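Local atomic coordinates of ORF10 (Moritella marina, PDB entry 6RIW), a protein that probably extends acyl chains by decarboxylative condensation, as the ketosynthase-chain length factor part of PfaC, a polyunsaturated fatty acid synthase protein. Residues V362-G367 and A392-K397; D326-H331 and G434-G439; A191-C196 and L369-G374; R313-A318 and N444-L449. All blocks are in the same frame, centred on the assembly; numbering follows the deposited sequence.

Contact 1: residues V362-G367 and A392-K397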
loop_
_atom_site.group_PDB
_atom_site.type_symbol
_atom_site.label_atom_id
_atom_site.label_comp_id
_atom_site.label_asym_id
_atom_site.label_seq_id
_atom_site.Cartn_x
_atom_site.Cartn_y
_atom_site.Cartn_z
ATOM N N VAL A 362 -4.055 -15.681 -17.957
ATOM C CA VAL A 362 -2.603 -15.789 -17.901
ATOM C C VAL A 362 -2.103 -16.200 -16.519
ATOM O O VAL A 362 -0.909 -16.480 -16.349
ATOM C CB VAL A 362 -1.991 -14.437 -18.334
ATOM C CG1 VAL A 362 -2.141 -13.401 -17.216
ATOM C CG2 VAL A 362 -0.524 -14.586 -18.741
ATOM N N LYS A 363 -2.978 -16.249 -15.511
ATOM C CA LYS A 363 -2.552 -16.827 -14.244
ATOM C C LYS A 363 -2.178 -18.298 -14.397
ATOM O O LYS A 363 -1.392 -18.825 -13.592
ATOM C CB LYS A 363 -3.651 -16.637 -13.191
ATOM C CG LYS A 363 -3.923 -15.143 -12.898
ATOM C CD LYS A 363 -4.754 -14.963 -11.655
ATOM C CE LYS A 363 -4.907 -13.482 -11.264
ATOM N NZ LYS A 363 -5.633 -12.708 -12.289
ATOM N N SER A 364 -2.703 -18.961 -15.430
ATOM C CA SER A 364 -2.333 -20.354 -15.674
ATOM C C SER A 364 -0.841 -20.483 -15.956
ATOM O O SER A 364 -0.195 -21.426 -15.475
ATOM C CB SER A 364 -3.161 -20.931 -16.836
ATOM O OG SER A 364 -2.897 -20.284 -18.081
ATOM N N ASN A 365 -0.266 -19.531 -16.717
ATOM C CA ASN A 365 1.154 -19.602 -17.065
ATOM C C ASN A 365 2.048 -19.127 -15.933
ATOM O O ASN A 365 3.153 -19.658 -15.761
ATOM C CB ASN A 365 1.489 -18.745 -18.290
ATOM C CG ASN A 365 0.584 -18.994 -19.466
ATOM O OD1 ASN A 365 -0.562 -18.547 -19.484
ATOM N ND2 ASN A 365 1.118 -19.645 -20.496
ATOM N N LEU A 366 1.615 -18.088 -15.195
ATOM C CA LEU A 366 2.519 -17.324 -14.340
ATOM C C LEU A 366 2.269 -17.471 -12.853
ATOM O O LEU A 366 3.145 -17.099 -12.062
ATOM C CB LEU A 366 2.423 -15.822 -14.654
ATOM C CG LEU A 366 2.661 -15.367 -16.075
ATOM C CD1 LEU A 366 2.537 -13.857 -16.155
ATOM C CD2 LEU A 366 4.025 -15.827 -16.493
ATOM N N GLY A 367 1.105 -17.963 -12.459
ATOM C CA GLY A 367 0.622 -17.786 -11.106
ATOM C C GLY A 367 -0.086 -16.453 -10.943
ATOM O O GLY A 367 -0.265 -15.672 -11.884
ATOM N N ALA A 392 -3.402 -19.623 -25.676
ATOM C CA ALA A 392 -4.097 -20.590 -24.848
ATOM C C ALA A 392 -4.016 -20.236 -23.361
ATOM O O ALA A 392 -3.082 -19.573 -22.895
ATOM C CB ALA A 392 -3.500 -21.983 -25.051
ATOM N N THR A 393 -5.015 -20.708 -22.619
ATOM C CA THR A 393 -4.894 -20.928 -21.183
ATOM C C THR A 393 -4.353 -22.342 -21.005
ATOM O O THR A 393 -4.936 -23.297 -21.530
ATOM C CB THR A 393 -6.248 -20.772 -20.491
ATOM O OG1 THR A 393 -6.727 -19.427 -20.645
ATOM C CG2 THR A 393 -6.163 -21.133 -19.011
ATOM N N ILE A 394 -3.232 -22.481 -20.292
ATOM C CA ILE A 394 -2.567 -23.776 -20.190
ATOM C C ILE A 394 -3.165 -24.595 -19.050
ATOM O O ILE A 394 -3.839 -24.073 -18.159
ATOM C CB ILE A 394 -1.045 -23.611 -20.019
ATOM C CG1 ILE A 394 -0.705 -23.034 -18.648
ATOM C CG2 ILE A 394 -0.481 -22.741 -21.133
ATOM C CD1 ILE A 394 0.767 -23.141 -18.298
ATOM N N ASN A 395 -2.909 -25.912 -19.091
ATOM C CA ASN A 395 -3.296 -26.884 -18.059
ATOM C C ASN A 395 -4.801 -27.030 -17.908
ATOM O O ASN A 395 -5.284 -27.513 -16.871
ATOM C CB ASN A 395 -2.681 -26.553 -16.696
ATOM C CG ASN A 395 -1.168 -26.553 -16.730
ATOM O OD1 ASN A 395 -0.521 -25.702 -16.108
ATOM N ND2 ASN A 395 -0.593 -27.493 -17.478
ATOM N N LEU A 396 -5.556 -26.628 -18.916
ATOM C CA LEU A 396 -7.013 -26.648 -18.859
ATOM C C LEU A 396 -7.478 -27.869 -19.651
ATOM O O LEU A 396 -7.459 -27.859 -20.881
ATOM C CB LEU A 396 -7.564 -25.344 -19.420
ATOM C CG LEU A 396 -9.071 -25.173 -19.553
ATOM C CD1 LEU A 396 -9.695 -25.122 -18.188
ATOM C CD2 LEU A 396 -9.362 -23.907 -20.344
ATOM N N LYS A 397 -7.872 -28.926 -18.941
ATOM C CA LYS A 397 -8.268 -30.195 -19.555
ATOM C C LYS A 397 -9.751 -30.503 -19.423
ATOM O O LYS A 397 -10.358 -31.032 -20.365
ATOM C CB LYS A 397 -7.475 -31.355 -18.933
ATOM C CG LYS A 397 -5.991 -31.090 -18.705
ATOM C CD LYS A 397 -5.255 -30.956 -20.014
ATOM C CE LYS A 397 -3.750 -31.167 -19.824
ATOM N NZ LYS A 397 -3.032 -30.958 -21.129
HETATM O O HOH W 1 -2.616 -17.566 -21.124
HETATM O O HOH W 2 -0.294 -19.894 -23.161
#
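Ser364 and Ile394 form the tight part of this contact, where the short helix 363-366 meets the loop that follows strand 389-390. The hydroxyl of Ser364 accepts the backbone N-H of Ile394, OG to N 3.1 Å, along a somewhat bent path of 148°. Its chi1 of 64° tucks OG between its own N and carbonyl carbon, and this buried oxygen has two polar partners, Ile394 N as donor and Ser361 O as acceptor. Apolar groups close around it: Thr393 CG2 comes within 3.5 Å of Ser364 OG. The Ile394 chain runs past the serine until its CD1 reaches Ser364 O at 3.4 Å, while its other branch, CG2, crosses to the amide of Asn365 and stops 3.5 Å from ND2.

Beyond that isoleucine the fit is looser, and water takes the place of direct touching. One water donates to Asn365 OD1 (2.8 Å) and to Ala392 O; a second accepts from Asn365 ND2 (3.0 Å) and donates to the same Ala392 O. Both ends of the amide are thus joined to one carbonyl through separate waters, and ND2 has a further partner in Gln30 O, which together should fix the flip of the group. Thr393 OG1 accepts from Ser361 N, linking the loop to the residue just before Val362. The patch is structural packing of the ketosynthase: helix 19-27 lies against Val362, Asn365 and Leu366, helix 374-387 covers Val362 and Leu366, and Val362 N bonds to Glu329 OE2 of strand 327-329.

Contact 2: residues D326-H331 and G434-G439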
loop_
_atom_site.group_PDB
_atom_site.type_symbol
_atom_site.label_atom_id
_atom_site.label_comp_id
_atom_site.label_asym_id
_atom_site.label_seq_id
_atom_site.Cartn_x
_atom_site.Cartn_y
_atom_site.Cartn_z
ATOM N N ASP A 326 -15.210 -9.482 -27.782
ATOM C CA ASP A 326 -14.794 -10.753 -28.371
ATOM C C ASP A 326 -14.072 -11.666 -27.396
ATOM O O ASP A 326 -14.144 -12.894 -27.538
ATOM C CB ASP A 326 -13.870 -10.506 -29.570
ATOM C CG ASP A 326 -14.491 -9.588 -30.598
ATOM O OD1 ASP A 326 -15.637 -9.857 -31.007
ATOM O OD2 ASP A 326 -13.844 -8.594 -30.980
ATOM N N TYR A 327 -13.355 -11.097 -26.429
ATOM C CA TYR A 327 -12.472 -11.866 -25.568
ATOM C C TYR A 327 -12.400 -11.142 -24.234
ATOM O O TYR A 327 -12.383 -9.912 -24.209
ATOM C CB TYR A 327 -11.059 -12.000 -26.166
ATOM C CG TYR A 327 -10.075 -12.636 -25.209
ATOM C CD1 TYR A 327 -10.083 -14.007 -24.989
ATOM C CD2 TYR A 327 -9.147 -11.866 -24.510
ATOM C CE1 TYR A 327 -9.199 -14.597 -24.105
ATOM C CE2 TYR A 327 -8.255 -12.449 -23.633
ATOM C CZ TYR A 327 -8.280 -13.813 -23.431
ATOM O OH TYR A 327 -7.396 -14.403 -22.544
ATOM N N ILE A 328 -12.357 -11.897 -23.141
ATOM C CA ILE A 328 -12.171 -11.318 -21.811
ATOM C C ILE A 328 -11.012 -12.028 -21.127
ATOM O O ILE A 328 -11.019 -13.260 -20.991
ATOM C CB ILE A 328 -13.429 -11.426 -20.946
ATOM C CG1 ILE A 328 -14.576 -10.642 -21.575
ATOM C CG2 ILE A 328 -13.145 -10.928 -19.527
ATOM C CD1 ILE A 328 -15.887 -10.972 -20.965
ATOM N N GLU A 329 -10.029 -11.257 -20.681
ATOM C CA GLU A 329 -8.969 -11.806 -19.850
ATOM C C GLU A 329 -9.492 -11.783 -18.422
ATOM O O GLU A 329 -9.732 -10.708 -17.853
ATOM C CB GLU A 329 -7.677 -11.009 -20.028
ATOM C CG GLU A 329 -6.567 -11.355 -19.016
ATOM C CD GLU A 329 -5.978 -12.761 -19.184
ATOM O OE1 GLU A 329 -6.116 -13.389 -20.270
ATOM O OE2 GLU A 329 -5.357 -13.229 -18.204
ATOM N N CYS A 330 -9.745 -12.966 -17.873
ATOM C CA CYS A 330 -10.472 -13.086 -16.619
ATOM C C CYS A 330 -9.548 -13.008 -15.421
ATOM O O CYS A 330 -8.329 -13.187 -15.522
ATOM C CB CYS A 330 -11.242 -14.403 -16.558
ATOM S SG CYS A 330 -12.501 -14.493 -17.839
ATOM N N HIS A 331 -10.164 -12.770 -14.264
ATOM C CA HIS A 331 -9.420 -12.775 -13.011
ATOM C C HIS A 331 -8.997 -14.192 -12.620
ATOM O O HIS A 331 -7.918 -14.374 -12.036
ATOM C CB HIS A 331 -10.278 -12.132 -11.926
ATOM C CG HIS A 331 -9.725 -12.297 -10.547
ATOM N ND1 HIS A 331 -8.597 -11.632 -10.120
ATOM C CD2 HIS A 331 -10.139 -13.054 -9.504
ATOM C CE1 HIS A 331 -8.338 -11.973 -8.869
ATOM N NE2 HIS A 331 -9.258 -12.834 -8.472
ATOM N N GLY A 434 -12.167 -7.300 -22.979
ATOM C CA GLY A 434 -12.299 -6.866 -21.602
ATOM C C GLY A 434 -11.166 -7.436 -20.769
ATOM O O GLY A 434 -10.608 -8.486 -21.094
ATOM N N VAL A 435 -10.804 -6.736 -19.695
ATOM C CA VAL A 435 -9.898 -7.283 -18.689
ATOM C C VAL A 435 -10.538 -7.071 -17.326
ATOM O O VAL A 435 -10.926 -5.942 -16.992
ATOM C CB VAL A 435 -8.500 -6.625 -18.725
ATOM C CG1 VAL A 435 -7.600 -7.256 -17.649
ATOM C CG2 VAL A 435 -7.863 -6.758 -20.080
ATOM N N SER A 436 -10.651 -8.145 -16.544
ATOM C CA SER A 436 -11.268 -8.110 -15.225
ATOM C C SER A 436 -10.247 -8.464 -14.152
ATOM O O SER A 436 -9.431 -9.379 -14.332
ATOM C CB SER A 436 -12.476 -9.074 -15.132
ATOM O OG SER A 436 -13.359 -8.907 -16.233
ATOM N N VAL A 437 -10.287 -7.739 -13.034
ATOM C CA VAL A 437 -9.532 -8.122 -11.843
ATOM C C VAL A 437 -10.424 -7.903 -10.628
ATOM O O VAL A 437 -11.054 -6.845 -10.493
ATOM C CB VAL A 437 -8.187 -7.369 -11.694
ATOM C CG1 VAL A 437 -7.177 -7.870 -12.707
ATOM C CG2 VAL A 437 -8.373 -5.852 -11.869
ATOM N N PHE A 438 -10.503 -8.919 -9.762
ATOM C CA PHE A 438 -11.381 -8.906 -8.588
ATOM C C PHE A 438 -10.552 -9.227 -7.338
ATOM O O PHE A 438 -10.330 -10.398 -7.014
ATOM C CB PHE A 438 -12.529 -9.895 -8.768
ATOM C CG PHE A 438 -13.331 -9.694 -10.039
ATOM C CD1 PHE A 438 -13.766 -8.430 -10.422
ATOM C CD2 PHE A 438 -13.667 -10.779 -10.840
ATOM C CE1 PHE A 438 -14.523 -8.246 -11.576
ATOM C CE2 PHE A 438 -14.417 -10.611 -11.990
ATOM C CZ PHE A 438 -14.845 -9.345 -12.369
ATOM N N GLY A 439 -10.118 -8.188 -6.622
ATOM C CA GLY A 439 -9.211 -8.360 -5.510
ATOM C C GLY A 439 -9.888 -8.664 -4.177
ATOM O O GLY A 439 -11.085 -8.428 -3.996
#
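The His331 ring carries the carbonyl of Phe438 over one face, with Phe438 O 2.9 Å above the ring plane and displaced toward its rim. The setting is a parallel beta pairing in the thiolase-type fold of the ketosynthase, strands 327-329 and 432-439 running 27° apart. Phe438 CB is a CH-pi partner, 4.2 Å from the centroid of the His331 ring and nearly on its normal. The phenyl ring of Phe438 is turned 57° to the imidazole of His331 and meets it obliquely, its CD2 near His331 CB. With CG anti to N (chi1 170°), the imidazole is carried forward along strand 432-439, which brings it level with Phe438.

Gly434 bonds with both neighbours of Ile328: its N donates to Tyr327 O (2.9 Å), and its O accepts from Glu329 N (2.9 Å). One step on, Ser436 N donates to Glu329 O at 3.0 Å. The Ile328 side chain lies on one face of the sheet, where its bridge partner Gly434 has none; Glu329 and Val435 point to the other. Strand 358-360 flanks the opposite edge of 327-329, and helices 304-318 and 336-350 pack on Phe438. His331 follows the strand in a His-Ala-Thr-Gly-Thr sequence, consistent with the first active-site histidine of the family, and lies against Cys196.

The Glu329 chain bends at chi2, and its carboxylate is shared between Lys380, which bridges to OE1, and Val362 N, which bonds to OE2. Tyr327 OH also donates to Glu329 OE1, at 2.8 Å and nearly along the C-O axis.

Contact 3: residues A191-C196 and L369-G374; sequences ALDAAC and LLTAAG
Leu370 starts the contact with its carbonyl: Leu370 O receives a CA-H...O approach from Cys196 CA at 3.5 Å, besides accepting Ala373 N within its own turn. The reverse contact comes from Thr371, whose CA lies 3.6 Å from Ala195 O with the C-H pointing almost straight at it. The methyl of Thr371 adds to this, CG2 standing 3.7 Å from Ala195 O. A chi1 of 44° sets that methyl beside the backbone N and turns OG1 to Val223 O on strand 217-224. Farther along, Ala373 CB faces Cys196 O at 4.1 Å. A bridging water completes the seam: it donates to Cys196 O (2.6 Å) and to Thr371 O, and accepts from Gly374 N (2.9 Å) at the start of helix 374-387.

Opposite, Asp193 OD1 accepts Ala195 N at 2.8 Å, an Asx turn that shapes the chain just before Cys196. The sequence Asp-Ala-Ala-Cys and the approach of His368 to Cys196 match the nucleophile elbow of ketosynthases, so Cys196 is probably the acyl-carrying cysteine. Across the two segments the joining is by C-H...O contacts, methyl packing and one water, consistent with a fit of backbone shapes rather than direct strong bonds.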
loop_
_atom_site.group_PDB
_atom_site.type_symbol
_atom_site.label_atom_id
_atom_site.label_comp_id
_atom_site.label_asym_id
_atom_site.label_seq_id
_atom_site.Cartn_x
_atom_site.Cartn_y
_atom_site.Cartn_z
ATOM N N ALA A 191 1.487 5.637 -4.775
ATOM C CA ALA A 191 1.220 4.208 -4.840
ATOM C C ALA A 191 -0.174 3.942 -4.290
ATOM O O ALA A 191 -0.717 4.732 -3.505
ATOM C CB ALA A 191 2.261 3.415 -4.045
ATOM N N LEU A 192 -0.760 2.825 -4.712
ATOM C CA LEU A 192 -2.061 2.421 -4.189
ATOM C C LEU A 192 -2.071 0.917 -3.978
ATOM O O LEU A 192 -1.240 0.188 -4.529
ATOM C CB LEU A 192 -3.216 2.840 -5.126
ATOM C CG LEU A 192 -3.291 2.215 -6.525
ATOM C CD1 LEU A 192 -3.950 0.825 -6.545
ATOM C CD2 LEU A 192 -4.083 3.134 -7.458
ATOM N N ASP A 193 -3.047 0.453 -3.195
ATOM C CA ASP A 193 -3.261 -0.971 -2.948
ATOM C C ASP A 193 -4.753 -1.235 -3.089
ATOM O O ASP A 193 -5.560 -0.661 -2.353
ATOM C CB ASP A 193 -2.748 -1.368 -1.553
ATOM C CG ASP A 193 -2.893 -2.870 -1.214
ATOM O OD1 ASP A 193 -3.175 -3.720 -2.103
ATOM O OD2 ASP A 193 -2.676 -3.211 -0.005
ATOM N N ALA A 194 -5.109 -2.063 -4.058
ATOM C CA ALA A 194 -6.441 -2.640 -4.207
ATOM C C ALA A 194 -6.328 -4.160 -4.323
ATOM O O ALA A 194 -7.089 -4.790 -5.053
ATOM C CB ALA A 194 -7.160 -2.061 -5.429
ATOM N N ALA A 195 -5.350 -4.747 -3.625
ATOM C CA ALA A 195 -5.034 -6.189 -3.645
ATOM C C ALA A 195 -4.893 -6.624 -5.102
ATOM O O ALA A 195 -4.212 -5.926 -5.874
ATOM C CB ALA A 195 -6.067 -6.966 -2.824
ATOM N N CYS A 196 -5.530 -7.731 -5.521
ATOM C CA CYS A 196 -5.348 -8.316 -6.846
ATOM C C CYS A 196 -5.768 -7.382 -7.977
ATOM O O CYS A 196 -5.430 -7.636 -9.146
ATOM C CB CYS A 196 -6.139 -9.646 -6.929
ATOM S SG CYS A 196 -6.354 -10.523 -5.309
ATOM N N LEU A 369 0.062 -12.925 -9.603
ATOM C CA LEU A 369 1.089 -11.943 -9.255
ATOM C C LEU A 369 0.610 -10.880 -8.253
ATOM O O LEU A 369 1.269 -9.836 -8.116
ATOM C CB LEU A 369 1.612 -11.272 -10.533
ATOM C CG LEU A 369 2.864 -11.875 -11.175
ATOM C CD1 LEU A 369 2.704 -13.372 -11.453
ATOM C CD2 LEU A 369 3.312 -11.116 -12.442
ATOM N N LEU A 370 -0.522 -11.092 -7.581
ATOM C CA LEU A 370 -0.960 -10.244 -6.464
ATOM C C LEU A 370 -1.183 -8.823 -6.968
ATOM O O LEU A 370 -1.996 -8.627 -7.889
ATOM C CB LEU A 370 0.070 -10.396 -5.344
ATOM C CG LEU A 370 0.393 -11.841 -4.927
ATOM C CD1 LEU A 370 1.447 -11.896 -3.818
ATOM C CD2 LEU A 370 -0.888 -12.562 -4.489
ATOM N N THR A 371 -0.536 -7.799 -6.392
ATOM C CA THR A 371 -0.790 -6.431 -6.849
ATOM C C THR A 371 -0.430 -6.243 -8.314
ATOM O O THR A 371 -0.993 -5.364 -8.976
ATOM C CB THR A 371 -0.026 -5.443 -5.970
ATOM O OG1 THR A 371 1.300 -5.932 -5.752
ATOM C CG2 THR A 371 -0.730 -5.345 -4.620
ATOM N N ALA A 372 0.465 -7.070 -8.850
ATOM C CA ALA A 372 0.850 -6.951 -10.247
ATOM C C ALA A 372 0.057 -7.869 -11.169
ATOM O O ALA A 372 0.404 -7.972 -12.349
ATOM C CB ALA A 372 2.346 -7.255 -10.400
ATOM N N ALA A 373 -0.984 -8.543 -10.666
ATOM C CA ALA A 373 -1.638 -9.585 -11.462
ATOM C C ALA A 373 -2.272 -9.028 -12.727
ATOM O O ALA A 373 -2.312 -9.713 -13.762
ATOM C CB ALA A 373 -2.699 -10.313 -10.628
ATOM N N GLY A 374 -2.803 -7.809 -12.670
ATOM C CA GLY A 374 -3.405 -7.258 -13.863
ATOM C C GLY A 374 -2.408 -6.939 -14.959
ATOM O O GLY A 374 -2.803 -6.848 -16.124
HETATM O O HOH W 3 -3.527 -6.345 -10.287
#

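Contact 4: residues R313-A318 and N444-L449; sequences RAYADA and NAHLVL
Segment 313-318 of helix 304-318 runs roughly along segment 444-449 of strand 443-450, with 35° between their directions and axes 8.1 Å apart at closest, Ala314 nearest His446 and Ala318 nearest Val448. The small alanines are consistent with this close approach: Ala314 CB meets the edge of the imidazole, 3.8 Å from His446 CD2, and Ala318 CB rests 3.9 Å from Val448 CB. Tyr315 extends past them. Val448 CG2 lies over one face of the Tyr315 ring, a CH-pi contact 3.8 Å from the centroid, offset so that Tyr315 CE1 is nearest. The ring planes of Tyr315 and His446 are turned 48° to each other, neither stacked nor perpendicular. Tyr315 OH meets His446 NE2 at 2.8 Å, in the plane of the imidazole and nearly straight (170°).

The other ring nitrogen, ND1, bonds to Ser436 OG of the neighbouring strand, and Tyr311 packs edge-to-face with the histidine. The helix ends near the magnesium site, where Ala318 O is hydrogen-bonded to Lys286 NZ and the metal lies about 6 Å from the Ala318 side chain. With both nitrogens engaged, the buried imidazole should be fixed in its rotation, a polar tie between helix and sheet within an otherwise apolar interface.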
loop_
_atom_site.group_PDB
_atom_site.type_symbol
_atom_site.label_atom_id
_atom_site.label_comp_id
_atom_site.label_asym_id
_atom_site.label_seq_id
_atom_site.Cartn_x
_atom_site.Cartn_y
_atom_site.Cartn_z
ATOM N N ARG A 313 -20.921 -0.536 -15.192
ATOM C CA ARG A 313 -20.271 0.771 -15.161
ATOM C C ARG A 313 -19.206 0.895 -16.237
ATOM O O ARG A 313 -19.014 1.983 -16.781
ATOM C CB ARG A 313 -19.656 1.027 -13.772
ATOM C CG ARG A 313 -20.661 1.243 -12.663
ATOM C CD ARG A 313 -19.938 1.511 -11.335
ATOM N NE ARG A 313 -20.837 1.906 -10.259
ATOM C CZ ARG A 313 -20.480 1.915 -8.976
ATOM N NH1 ARG A 313 -19.242 1.550 -8.635
ATOM N NH2 ARG A 313 -21.342 2.282 -8.039
ATOM N N ALA A 314 -18.517 -0.203 -16.574
ATOM C CA ALA A 314 -17.412 -0.126 -17.524
ATOM C C ALA A 314 -17.904 0.078 -18.951
ATOM O O ALA A 314 -17.343 0.893 -19.697
ATOM C CB ALA A 314 -16.554 -1.396 -17.451
ATOM N N TYR A 315 -18.918 -0.682 -19.368
ATOM C CA TYR A 315 -19.382 -0.539 -20.749
ATOM C C TYR A 315 -20.160 0.753 -20.938
ATOM O O TYR A 315 -20.101 1.353 -22.016
ATOM C CB TYR A 315 -20.176 -1.789 -21.166
ATOM C CG TYR A 315 -19.186 -2.908 -21.343
ATOM C CD1 TYR A 315 -18.408 -2.988 -22.502
ATOM C CD2 TYR A 315 -18.928 -3.806 -20.310
ATOM C CE1 TYR A 315 -17.441 -3.961 -22.646
ATOM C CE2 TYR A 315 -17.962 -4.794 -20.447
ATOM C CZ TYR A 315 -17.219 -4.862 -21.612
ATOM O OH TYR A 315 -16.247 -5.832 -21.740
ATOM N N ALA A 316 -20.841 1.224 -19.898
ATOM C CA ALA A 316 -21.379 2.582 -19.939
ATOM C C ALA A 316 -20.265 3.615 -20.085
ATOM O O ALA A 316 -20.374 4.549 -20.890
ATOM C CB ALA A 316 -22.195 2.854 -18.683
ATOM N N ASP A 317 -19.182 3.466 -19.317
ATOM C CA ASP A 317 -18.095 4.443 -19.409
ATOM C C ASP A 317 -17.443 4.404 -20.781
ATOM O O ASP A 317 -17.073 5.451 -21.325
ATOM C CB ASP A 317 -17.040 4.193 -18.331
ATOM C CG ASP A 317 -15.871 5.173 -18.426
ATOM O OD1 ASP A 317 -16.015 6.331 -17.958
ATOM O OD2 ASP A 317 -14.806 4.798 -18.973
ATOM N N ALA A 318 -17.269 3.199 -21.342
ATOM C CA ALA A 318 -16.645 3.053 -22.648
ATOM C C ALA A 318 -17.587 3.455 -23.775
ATOM O O ALA A 318 -17.125 3.687 -24.898
ATOM C CB ALA A 318 -16.188 1.598 -22.859
ATOM N N ASN A 444 -13.026 -4.365 -7.318
ATOM C CA ASN A 444 -13.225 -4.807 -8.686
ATOM C C ASN A 444 -12.811 -3.733 -9.676
ATOM O O ASN A 444 -12.975 -2.533 -9.419
ATOM C CB ASN A 444 -14.689 -5.164 -8.909
ATOM C CG ASN A 444 -15.186 -6.151 -7.885
ATOM O OD1 ASN A 444 -14.571 -7.197 -7.683
ATOM N ND2 ASN A 444 -16.290 -5.824 -7.216
ATOM N N ALA A 445 -12.278 -4.179 -10.817
ATOM C CA ALA A 445 -12.052 -3.298 -11.953
ATOM C C ALA A 445 -12.281 -4.076 -13.241
ATOM O O ALA A 445 -12.000 -5.271 -13.320
ATOM C CB ALA A 445 -10.636 -2.693 -11.968
ATOM N N HIS A 446 -12.779 -3.376 -14.254
ATOM C CA HIS A 446 -12.913 -3.930 -15.596
ATOM C C HIS A 446 -12.522 -2.845 -16.586
ATOM O O HIS A 446 -12.972 -1.701 -16.464
ATOM C CB HIS A 446 -14.350 -4.404 -15.838
ATOM C CG HIS A 446 -14.537 -5.133 -17.137
ATOM N ND1 HIS A 446 -14.172 -6.456 -17.309
ATOM C CD2 HIS A 446 -15.072 -4.730 -18.319
ATOM C CE1 HIS A 446 -14.473 -6.832 -18.544
ATOM N NE2 HIS A 446 -15.026 -5.806 -19.174
ATOM N N LEU A 447 -11.644 -3.178 -17.527
ATOM C CA LEU A 447 -11.214 -2.239 -18.547
ATOM C C LEU A 447 -11.658 -2.754 -19.907
ATOM O O LEU A 447 -11.609 -3.962 -20.160
ATOM C CB LEU A 447 -9.699 -2.051 -18.535
ATOM C CG LEU A 447 -9.113 -1.418 -17.274
ATOM C CD1 LEU A 447 -7.592 -1.391 -17.371
ATOM C CD2 LEU A 447 -9.694 -0.013 -17.073
ATOM N N VAL A 448 -12.108 -1.840 -20.761
ATOM C CA VAL A 448 -12.542 -2.160 -22.120
ATOM C C VAL A 448 -11.472 -1.657 -23.078
ATOM O O VAL A 448 -11.161 -0.456 -23.103
ATOM C CB VAL A 448 -13.916 -1.546 -22.434
ATOM C CG1 VAL A 448 -14.398 -2.022 -23.818
ATOM C CG2 VAL A 448 -14.900 -1.926 -21.354
ATOM N N LEU A 449 -10.876 -2.580 -23.839
ATOM C CA LEU A 449 -9.770 -2.276 -24.729
ATOM C C LEU A 449 -10.157 -2.573 -26.174
ATOM O O LEU A 449 -10.917 -3.507 -26.450
ATOM C CB LEU A 449 -8.529 -3.097 -24.378
ATOM C CG LEU A 449 -8.199 -3.257 -22.898
ATOM C CD1 LEU A 449 -7.016 -4.216 -22.751
ATOM C CD2 LEU A 449 -7.869 -1.875 -22.350
#

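From the N terminus, residues 191-196 at the end of strand 189-193 come first; contact 3 closes their loop at 369-374. Before that closure the chain passes helix 304-318, strand 327-329 and helix 363-366, the first partners of contacts 4, 2 and 1. These close in reverse order: contact 1 at 392-397, contact 2 at 434-439 and contact 4 at 444-449. Contact 1 therefore nests in contact 2 and contact 2 in contact 4, while contact 3 crosses all three. The nested set layers helix, sheet and peripheral loop in the ketosynthase half; the crossing one ties in strand 189-193, which pairs with strand 115-120 and, antiparallel, with strand 659-663 of the second ketosynthase-like half.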